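Local coordinates for spindle assembly abnormal protein 6 (Caenorhabditis elegans, PDB 3PYI) that forms the central scaffold of centrioles, its globular N-terminal domain linking coiled-coil dimers into the inner ring of the ninefold cartwheel, at residues 70-73 with 74-77. The protein carries 1 engineered substitution. Sequence-based numbering, arbitrary orientation. Where two conformers were deposited one is given.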
loop_
_atom_site.group_PDB
_atom_site.type_symbol
_atom_site.label_atom_id
_atom_site.label_comp_id
_atom_site.label_asym_id
_atom_site.label_seq_id
_atom_site.Cartn_x
_atom_site.Cartn_y
_atom_site.Cartn_z
ATOM N N THR A 70 -8.375 -3.375 -21.425
ATOM C CA THR A 70 -9.225 -2.204 -21.526
ATOM C C THR A 70 -10.110 -2.126 -20.294
ATOM O O THR A 70 -10.750 -3.105 -19.894
ATOM C CB THR A 70 -10.097 -2.197 -22.804
ATOM O OG1 THR A 70 -11.138 -3.174 -22.684
ATOM C CG2 THR A 70 -9.250 -2.489 -24.037
ATOM N N LEU A 71 -10.112 -0.953 -19.673
ATOM C CA LEU A 71 -10.948 -0.685 -18.514
ATOM C C LEU A 71 -12.096 0.264 -18.849
ATOM O O LEU A 71 -11.863 1.363 -19.354
ATOM C CB LEU A 71 -10.120 -0.005 -17.438
ATOM C CG LEU A 71 -8.950 -0.730 -16.802
ATOM C CD1 LEU A 71 -8.294 0.221 -15.835
ATOM C CD2 LEU A 71 -9.428 -1.975 -16.091
ATOM N N ASN A 72 -13.323 -0.134 -18.538
ATOM C CA ASN A 72 -14.426 0.828 -18.561
ATOM C C ASN A 72 -14.727 1.289 -17.130
ATOM O O ASN A 72 -14.068 0.860 -16.176
ATOM C CB ASN A 72 -15.665 0.248 -19.240
ATOM C CG ASN A 72 -16.262 -0.904 -18.468
ATOM O OD1 ASN A 72 -15.850 -1.203 -17.347
ATOM N ND2 ASN A 72 -17.250 -1.556 -19.062
ATOM N N ASN A 73 -15.711 2.163 -16.973
ATOM C CA ASN A 73 -16.002 2.716 -15.656
ATOM C C ASN A 73 -16.252 1.645 -14.604
ATOM O O ASN A 73 -15.761 1.747 -13.480
ATOM C CB ASN A 73 -17.159 3.713 -15.709
ATOM C CG ASN A 73 -17.364 4.426 -14.386
ATOM O OD1 ASN A 73 -16.554 5.268 -13.984
ATOM N ND2 ASN A 73 -18.445 4.083 -13.693
ATOM N N GLU A 74 -16.991 0.606 -14.979
ATOM C CA GLU A 74 -17.305 -0.486 -14.056
ATOM C C GLU A 74 -16.074 -1.299 -13.659
ATOM O O GLU A 74 -15.868 -1.592 -12.480
ATOM C CB GLU A 74 -18.362 -1.417 -14.658
ATOM C CG GLU A 74 -19.712 -0.757 -14.899
ATOM C CD GLU A 74 -19.698 0.213 -16.068
ATOM O OE1 GLU A 74 -18.769 0.124 -16.912
ATOM O OE2 GLU A 74 -20.621 1.058 -16.140
ATOM N N LYS A 75 -15.274 -1.687 -14.645
ATOM C CA LYS A 75 -14.034 -2.398 -14.360
ATOM C C LYS A 75 -13.192 -1.543 -13.424
ATOM O O LYS A 75 -12.607 -2.038 -12.469
ATOM C CB LYS A 75 -13.254 -2.679 -15.649
ATOM C CG LYS A 75 -13.337 -4.102 -16.165
ATOM C CD LYS A 75 -12.474 -4.242 -17.413
ATOM C CE LYS A 75 -12.523 -5.637 -18.011
ATOM N NZ LYS A 75 -11.815 -5.670 -19.323
ATOM N N TYR A 76 -13.140 -0.247 -13.697
ATOM C CA TYR A 76 -12.340 0.634 -12.872
ATOM C C TYR A 76 -12.804 0.656 -11.421
ATOM O O TYR A 76 -11.984 0.643 -10.503
ATOM C CB TYR A 76 -12.302 2.053 -13.414
ATOM C CG TYR A 76 -11.489 2.951 -12.519
ATOM C CD1 TYR A 76 -10.090 2.930 -12.547
ATOM C CD2 TYR A 76 -12.112 3.799 -11.624
ATOM C CE1 TYR A 76 -9.352 3.758 -11.709
ATOM C CE2 TYR A 76 -11.389 4.623 -10.793
ATOM C CZ TYR A 76 -10.011 4.601 -10.828
ATOM O OH TYR A 76 -9.311 5.427 -9.969
ATOM N N GLN A 77 -14.116 0.691 -11.212
ATOM C CA GLN A 77 -14.660 0.695 -9.855
ATOM C C GLN A 77 -14.172 -0.502 -9.048
ATOM O O GLN A 77 -13.920 -0.389 -7.858
ATOM C CB GLN A 77 -16.190 0.709 -9.874
ATOM C CG GLN A 77 -16.790 1.965 -10.468
ATOM C CD GLN A 77 -16.201 3.231 -9.878
ATOM O OE1 GLN A 77 -15.784 3.253 -8.720
ATOM N NE2 GLN A 77 -16.155 4.295 -10.679
HETATM O O HOH W 1 -15.111 6.645 -11.109
#
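Lys-75 lays its aliphatic chain across the CD2 branch of Leu-71 at about a right angle, CD2 lying 3.9 Å from CB of Lys-75. Extended beyond CG, the lysine runs back along the strand end until NZ meets the carbonyl O of Thr-70 at 2.8 Å, almost in line with the C=O bond; the same ammonium also forms a salt bridge with Glu-69. Asn-72 is the N-cap of the helix. Its CG sits between the backbone N and the carbonyl carbon (chi1 66°), which turns OD1 to the first turn, where it accepts from Lys-75 N at 2.8 Å in a nearly straight bond (175°). The Glu-74 chain bends back and sets OE1 over the face of this amide, 3.1 Å from CG of Asn-72, too far above the plane for a hydrogen bond with ND2; carboxylate and amide planes are 75° apart. Backbone bonds follow: Tyr-76 N to Asn-72 O (2.9 Å) and Gln-77 N to Asn-73 O. One turn on, Gln-77 NE2 gives a weak 3.5 Å bond to OD1 of Asn-73, and a water accepting from NE2 bridges weakly to that same oxygen. The phenol OH of Tyr-76 hydrogen-bonds Val-87 O, its ring meeting Phe-92. The whole is an N-capped strand-to-helix junction, joining strand 66-71 to helix 73-83 in the SAS-6 N-terminal domain, of the XRCC4-like fold.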